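Local coordinates for flavin-nucleotide-binding protein (Mycobacterium smegmatis, PDB 4YBN) that binds FAD and heme b on a split beta-barrel and is probably an oxidoreductase related to pyridoxamine 5'-phosphate oxidases, at residues 109-123 / 140-154. Sequence-based numbering, arbitrary orientation.
Sequences GTFEVIADDAKRGYL and ASTRKELAATLALAL. With HEM (protoporphyrin IX containing Fe), chain F.
K119 crosses from helix 116-123 to the end of helix 143-147 and the start of strand 149-154. Its chain is extended beyond CG, and NZ donates to two backbone carbonyls, L146 O and T149 O, each at 2.7 Å. NZ lies nearly in line with the T149 C=O bond (162°) but above the plane of the L146 carbonyl; T149 N reaches L146 O from the opposite face. The next residue, R120, bends at chi3 (-55°), which carries its guanidinium to S141. Its NH1 donates to S141 O at 2.9 Å, with the acceptor in the guanidinium plane, while L146 CD1 lies over one guanidinium face. The other methyl of L146, CD2, packs on L123 CD1 at 3.7 Å. The same CD1 meets T149 CG2 tip to tip, at 3.8 Å. L123 and T149 both touch the heme; H62 is the axial ligand of the heme iron. At the far end, E112 and A153 form an antiparallel hydrogen-bonded pair. L154 CB sits over one face of the F111 ring, a CH-pi contact. The lysine thus satisfies two carbonyls where helix gives way to strand, probably with its charge stabilised by them, and ties helix 116-123 to the turn that leads into T149, a residue of the heme pocket.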
loop_
_atom_site.group_PDB
_atom_site.type_symbol
_atom_site.label_atom_id
_atom_site.label_comp_id
_atom_site.label_asym_id
_atom_site.label_seq_id
_atom_site.Cartn_x
_atom_site.Cartn_y
_atom_site.Cartn_z
ATOM N N GLY A 109 13.209 12.532 -3.791
ATOM C CA GLY A 109 13.637 13.654 -4.546
ATOM C C GLY A 109 12.573 14.695 -4.571
ATOM O O GLY A 109 11.637 14.685 -3.770
ATOM N N THR A 110 12.688 15.564 -5.557
ATOM C CA THR A 110 11.789 16.682 -5.734
ATOM C C THR A 110 11.059 16.469 -7.012
ATOM O O THR A 110 11.659 16.257 -8.061
ATOM C CB THR A 110 12.616 18.021 -5.724
ATOM O OG1 THR A 110 13.316 18.074 -4.492
ATOM C CG2 THR A 110 11.763 19.216 -5.840
ATOM N N PHE A 111 9.746 16.487 -6.936
ATOM C CA PHE A 111 8.953 16.439 -8.123
ATOM C C PHE A 111 9.111 17.721 -8.980
ATOM O O PHE A 111 9.182 18.848 -8.466
ATOM C CB PHE A 111 7.519 16.255 -7.814
ATOM C CG PHE A 111 7.147 14.857 -7.451
ATOM C CD1 PHE A 111 7.202 14.453 -6.165
ATOM C CD2 PHE A 111 6.623 13.969 -8.401
ATOM C CE1 PHE A 111 6.826 13.194 -5.797
ATOM C CE2 PHE A 111 6.270 12.686 -8.046
ATOM C CZ PHE A 111 6.353 12.305 -6.742
ATOM N N GLU A 112 9.217 17.519 -10.281
ATOM C CA GLU A 112 9.127 18.623 -11.210
ATOM C C GLU A 112 7.760 18.720 -11.866
ATOM O O GLU A 112 7.132 17.699 -12.251
ATOM C CB GLU A 112 10.289 18.569 -12.237
ATOM C CG GLU A 112 10.156 17.665 -13.466
ATOM C CD GLU A 112 11.371 17.753 -14.446
ATOM O OE1 GLU A 112 12.126 18.764 -14.406
ATOM O OE2 GLU A 112 11.578 16.807 -15.264
ATOM N N VAL A 113 7.280 19.956 -11.971
ATOM C CA VAL A 113 6.035 20.271 -12.665
ATOM C C VAL A 113 6.211 20.007 -14.137
ATOM O O VAL A 113 7.113 20.536 -14.746
ATOM C CB VAL A 113 5.608 21.723 -12.466
ATOM C CG1 VAL A 113 4.421 22.091 -13.363
ATOM C CG2 VAL A 113 5.210 21.961 -11.017
ATOM N N ILE A 114 5.346 19.208 -14.725
ATOM C CA ILE A 114 5.379 19.007 -16.156
ATOM C C ILE A 114 4.843 20.282 -16.796
ATOM O O ILE A 114 3.753 20.783 -16.462
ATOM C CB ILE A 114 4.507 17.788 -16.601
ATOM C CG1 ILE A 114 5.022 16.480 -15.977
ATOM C CG2 ILE A 114 4.507 17.603 -18.120
ATOM C CD1 ILE A 114 6.494 16.344 -16.067
ATOM N N ALA A 115 5.602 20.805 -17.775
ATOM C CA ALA A 115 5.179 22.035 -18.501
ATOM C C ALA A 115 3.897 21.846 -19.255
ATOM O O ALA A 115 3.593 20.718 -19.743
ATOM C CB ALA A 115 6.271 22.526 -19.484
ATOM N N ASP A 116 3.184 22.970 -19.435
ATOM C CA ASP A 116 1.914 22.999 -20.136
ATOM C C ASP A 116 1.992 22.319 -21.481
ATOM O O ASP A 116 1.074 21.616 -21.877
ATOM C CB ASP A 116 1.467 24.450 -20.365
ATOM C CG ASP A 116 0.854 25.099 -19.108
ATOM O OD1 ASP A 116 0.876 24.519 -17.981
ATOM O OD2 ASP A 116 0.326 26.221 -19.270
ATOM N N ASP A 117 3.117 22.511 -22.187
ATOM C CA ASP A 117 3.271 21.899 -23.508
ATOM C C ASP A 117 3.445 20.364 -23.482
ATOM O O ASP A 117 3.162 19.651 -24.455
ATOM C CB ASP A 117 4.496 22.492 -24.224
ATOM C CG ASP A 117 5.707 22.735 -23.285
ATOM O OD1 ASP A 117 6.683 21.931 -23.282
ATOM O OD2 ASP A 117 5.700 23.781 -22.584
ATOM N N ALA A 118 3.936 19.864 -22.366
ATOM C CA ALA A 118 4.225 18.467 -22.210
ATOM C C ALA A 118 3.102 17.691 -21.482
ATOM O O ALA A 118 3.119 16.478 -21.465
ATOM C CB ALA A 118 5.544 18.354 -21.431
ATOM N N LYS A 119 2.112 18.378 -20.931
ATOM C CA LYS A 119 1.168 17.700 -20.033
ATOM C C LYS A 119 0.350 16.646 -20.787
ATOM O O LYS A 119 0.177 15.500 -20.337
ATOM C CB LYS A 119 0.164 18.663 -19.455
ATOM C CG LYS A 119 0.568 19.605 -18.412
ATOM C CD LYS A 119 -0.775 20.239 -18.012
ATOM C CE LYS A 119 -0.634 21.051 -16.782
ATOM N NZ LYS A 119 -1.861 21.865 -16.657
ATOM N N ARG A 120 -0.095 17.012 -21.975
ATOM C CA ARG A 120 -0.913 16.143 -22.785
ATOM C C ARG A 120 -0.228 14.802 -23.036
ATOM O O ARG A 120 -0.831 13.705 -22.877
ATOM C CB ARG A 120 -1.294 16.823 -24.088
ATOM C CG ARG A 120 -2.180 15.954 -24.963
ATOM C CD ARG A 120 -2.551 16.575 -26.307
ATOM N NE ARG A 120 -3.180 17.893 -26.215
ATOM C CZ ARG A 120 -4.467 18.113 -25.948
ATOM N NH1 ARG A 120 -5.307 17.123 -25.770
ATOM N NH2 ARG A 120 -4.937 19.365 -25.869
ATOM N N GLY A 121 1.041 14.865 -23.353
ATOM C CA GLY A 121 1.786 13.655 -23.684
ATOM C C GLY A 121 2.009 12.789 -22.428
ATOM O O GLY A 121 1.914 11.552 -22.483
ATOM N N TYR A 122 2.359 13.427 -21.299
ATOM C CA TYR A 122 2.563 12.666 -20.049
ATOM C C TYR A 122 1.266 12.090 -19.531
ATOM O O TYR A 122 1.260 10.921 -19.105
ATOM C CB TYR A 122 3.202 13.525 -18.989
ATOM C CG TYR A 122 4.696 13.589 -19.032
ATOM C CD1 TYR A 122 5.466 12.618 -18.415
ATOM C CD2 TYR A 122 5.365 14.591 -19.738
ATOM C CE1 TYR A 122 6.835 12.695 -18.396
ATOM C CE2 TYR A 122 6.754 14.614 -19.772
ATOM C CZ TYR A 122 7.467 13.653 -19.070
ATOM O OH TYR A 122 8.831 13.672 -19.070
ATOM N N LEU A 123 0.144 12.819 -19.658
ATOM C CA LEU A 123 -1.116 12.296 -19.190
ATOM C C LEU A 123 -1.617 11.102 -20.009
ATOM O O LEU A 123 -2.087 10.123 -19.460
ATOM C CB LEU A 123 -2.196 13.362 -19.079
ATOM C CG LEU A 123 -1.885 14.390 -18.007
ATOM C CD1 LEU A 123 -2.863 15.536 -18.062
ATOM C CD2 LEU A 123 -1.919 13.810 -16.587
ATOM N N ALA A 140 -9.366 13.116 -27.150
ATOM C CA ALA A 140 -8.313 13.967 -26.601
ATOM C C ALA A 140 -8.892 14.739 -25.436
ATOM O O ALA A 140 -10.036 15.171 -25.463
ATOM C CB ALA A 140 -7.828 14.961 -27.652
ATOM N N SER A 141 -8.059 15.007 -24.447
ATOM C CA SER A 141 -8.465 15.860 -23.348
ATOM C C SER A 141 -8.649 17.282 -23.862
ATOM O O SER A 141 -8.005 17.673 -24.845
ATOM C CB SER A 141 -7.377 15.803 -22.278
ATOM O OG SER A 141 -7.328 14.481 -21.700
ATOM N N THR A 142 -9.504 18.047 -23.216
ATOM C CA THR A 142 -9.732 19.391 -23.643
ATOM C C THR A 142 -8.769 20.316 -22.988
ATOM O O THR A 142 -8.169 19.977 -21.943
ATOM C CB THR A 142 -11.127 19.887 -23.263
ATOM O OG1 THR A 142 -11.256 19.923 -21.857
ATOM C CG2 THR A 142 -12.194 19.016 -23.889
ATOM N N ARG A 143 -8.604 21.490 -23.567
ATOM C CA ARG A 143 -7.696 22.481 -22.925
ATOM C C ARG A 143 -8.120 22.799 -21.512
ATOM O O ARG A 143 -7.301 23.007 -20.654
ATOM C CB ARG A 143 -7.605 23.774 -23.746
ATOM C CG ARG A 143 -6.327 23.875 -24.600
ATOM C CD ARG A 143 -6.240 25.212 -25.346
ATOM N NE ARG A 143 -7.590 25.669 -25.704
ATOM C CZ ARG A 143 -8.382 25.080 -26.609
ATOM N NH1 ARG A 143 -7.965 24.018 -27.283
ATOM N NH2 ARG A 143 -9.605 25.548 -26.838
ATOM N N LYS A 144 -9.404 22.883 -21.239
ATOM C CA LYS A 144 -9.842 23.118 -19.843
ATOM C C LYS A 144 -9.542 21.967 -18.892
ATOM O O LYS A 144 -9.204 22.161 -17.737
ATOM C CB LYS A 144 -11.331 23.404 -19.812
ATOM C CG LYS A 144 -11.565 24.746 -20.517
ATOM C CD LYS A 144 -13.008 25.003 -20.959
ATOM C CE LYS A 144 -13.050 26.264 -21.809
ATOM N NZ LYS A 144 -14.400 26.884 -21.765
ATOM N N GLU A 145 -9.690 20.741 -19.383
ATOM C CA GLU A 145 -9.283 19.588 -18.591
ATOM C C GLU A 145 -7.786 19.659 -18.258
ATOM O O GLU A 145 -7.379 19.419 -17.110
ATOM C CB GLU A 145 -9.613 18.254 -19.290
ATOM C CG GLU A 145 -11.117 17.954 -19.296
ATOM C CD GLU A 145 -11.528 16.860 -20.271
ATOM O OE1 GLU A 145 -10.752 16.506 -21.181
ATOM O OE2 GLU A 145 -12.642 16.307 -20.074
ATOM N N LEU A 146 -6.961 19.976 -19.252
ATOM C CA LEU A 146 -5.536 20.050 -18.980
ATOM C C LEU A 146 -5.213 21.173 -18.019
ATOM O O LEU A 146 -4.404 20.994 -17.125
ATOM C CB LEU A 146 -4.759 20.173 -20.277
ATOM C CG LEU A 146 -4.909 18.985 -21.206
ATOM C CD1 LEU A 146 -4.464 19.317 -22.625
ATOM C CD2 LEU A 146 -4.087 17.831 -20.669
ATOM N N ALA A 147 -5.917 22.302 -18.116
ATOM C CA ALA A 147 -5.636 23.452 -17.232
ATOM C C ALA A 147 -6.050 23.186 -15.821
ATOM O O ALA A 147 -5.478 23.743 -14.896
ATOM C CB ALA A 147 -6.291 24.732 -17.727
ATOM N N ALA A 148 -7.010 22.295 -15.635
ATOM C CA ALA A 148 -7.407 21.880 -14.280
ATOM C C ALA A 148 -6.497 20.770 -13.666
ATOM O O ALA A 148 -6.688 20.393 -12.552
ATOM C CB ALA A 148 -8.850 21.414 -14.271
ATOM N N THR A 149 -5.466 20.358 -14.364
ATOM C CA THR A 149 -4.598 19.243 -13.978
ATOM C C THR A 149 -3.128 19.643 -13.771
ATOM O O THR A 149 -2.497 20.334 -14.550
ATOM C CB THR A 149 -4.718 18.078 -15.016
ATOM O OG1 THR A 149 -6.086 17.690 -15.106
ATOM C CG2 THR A 149 -3.961 16.795 -14.646
ATOM N N LEU A 150 -2.592 19.135 -12.695
ATOM C CA LEU A 150 -1.222 19.277 -12.323
ATOM C C LEU A 150 -0.650 17.919 -12.536
ATOM O O LEU A 150 -1.153 16.925 -12.024
ATOM C CB LEU A 150 -1.244 19.653 -10.852
ATOM C CG LEU A 150 -0.013 20.186 -10.177
ATOM C CD1 LEU A 150 0.635 21.296 -10.981
ATOM C CD2 LEU A 150 -0.418 20.701 -8.792
ATOM N N ALA A 151 0.354 17.832 -13.358
ATOM C CA ALA A 151 1.123 16.625 -13.523
ATOM C C ALA A 151 2.508 16.846 -13.029
ATOM O O ALA A 151 3.083 17.872 -13.327
ATOM C CB ALA A 151 1.157 16.263 -15.021
ATOM N N LEU A 152 3.072 15.875 -12.318
ATOM C CA LEU A 152 4.369 15.977 -11.697
ATOM C C LEU A 152 5.201 14.756 -11.886
ATOM O O LEU A 152 4.655 13.651 -11.894
ATOM C CB LEU A 152 4.207 16.159 -10.168
ATOM C CG LEU A 152 3.289 17.307 -9.748
ATOM C CD1 LEU A 152 2.867 17.134 -8.303
ATOM C CD2 LEU A 152 4.029 18.598 -9.882
ATOM N N ALA A 153 6.526 14.900 -11.982
ATOM C CA ALA A 153 7.412 13.772 -12.301
ATOM C C ALA A 153 8.613 13.780 -11.410
ATOM O O ALA A 153 9.226 14.832 -11.189
ATOM C CB ALA A 153 7.881 13.875 -13.759
ATOM N N LEU A 154 8.893 12.631 -10.842
ATOM C CA LEU A 154 10.068 12.408 -10.053
ATOM C C LEU A 154 11.019 11.511 -10.794
ATOM O O LEU A 154 10.658 10.431 -11.223
ATOM C CB LEU A 154 9.625 11.743 -8.741
ATOM C CG LEU A 154 10.717 11.327 -7.754
ATOM C CD1 LEU A 154 11.261 12.597 -7.132
ATOM C CD2 LEU A 154 10.249 10.401 -6.673
HETATM C CHA HEM F . -8.172 13.194 -9.644
HETATM C CHB HEM F . -7.241 8.796 -11.325
HETATM C CHC HEM F . -6.723 10.548 -15.817
HETATM C CHD HEM F . -7.436 14.977 -14.064
HETATM C C1A HEM F . -7.988 11.847 -9.724
HETATM C C2A HEM F . -8.103 10.967 -8.618
HETATM C C3A HEM F . -7.810 9.729 -9.094
HETATM C C4A HEM F . -7.537 9.846 -10.483
HETATM C CMA HEM F . -7.825 8.471 -8.260
HETATM C CAA HEM F . -8.442 11.318 -7.177
HETATM C CBA HEM F . -9.912 11.692 -6.927
HETATM C CGA HEM F . -10.083 12.025 -5.460
HETATM O O1A HEM F . -10.735 11.247 -4.719
HETATM O O2A HEM F . -9.584 13.073 -4.971
HETATM C C1B HEM F . -7.048 8.885 -12.714
HETATM C C2B HEM F . -6.844 7.739 -13.544
HETATM C C3B HEM F . -6.673 8.195 -14.818
HETATM C C4B HEM F . -6.818 9.684 -14.746
HETATM C CMB HEM F . -6.784 6.290 -13.111
HETATM C CAB HEM F . -6.491 7.274 -15.972
HETATM C CBB HEM F . -6.704 7.651 -17.221
HETATM C C1C HEM F . -6.834 11.951 -15.763
HETATM C C2C HEM F . -6.486 12.853 -16.814
HETATM C C3C HEM F . -6.694 14.141 -16.319
HETATM C C4C HEM F . -7.172 13.988 -14.948
HETATM C CMC HEM F . -6.025 12.473 -18.194
HETATM C CAC HEM F . -6.576 15.406 -17.070
HETATM C CBC HEM F . -6.470 15.546 -18.411
HETATM C C1D HEM F . -7.705 14.813 -12.718
HETATM C C2D HEM F . -8.028 15.965 -11.847
HETATM C C3D HEM F . -8.239 15.446 -10.639
HETATM C C4D HEM F . -8.026 14.005 -10.758
HETATM C CMD HEM F . -8.128 17.426 -12.203
HETATM C CAD HEM F . -8.626 16.145 -9.375
HETATM C CBD HEM F . -10.139 15.961 -9.137
HETATM C CGD HEM F . -10.686 16.939 -8.113
HETATM O O1D HEM F . -11.465 17.870 -8.446
HETATM O O2D HEM F . -10.347 16.821 -6.917
HETATM N NA HEM F . -7.645 11.147 -10.851
HETATM N NB HEM F . -7.061 10.002 -13.464
HETATM N NC HEM F . -7.165 12.672 -14.630
HETATM N ND HEM F . -7.722 13.670 -12.020
HETATM FE FE HEM F . -7.360 11.940 -12.676
HETATM O O HOH W 1 1.563 20.152 -14.767
HETATM O O HOH W 2 -5.295 14.015 -24.847
#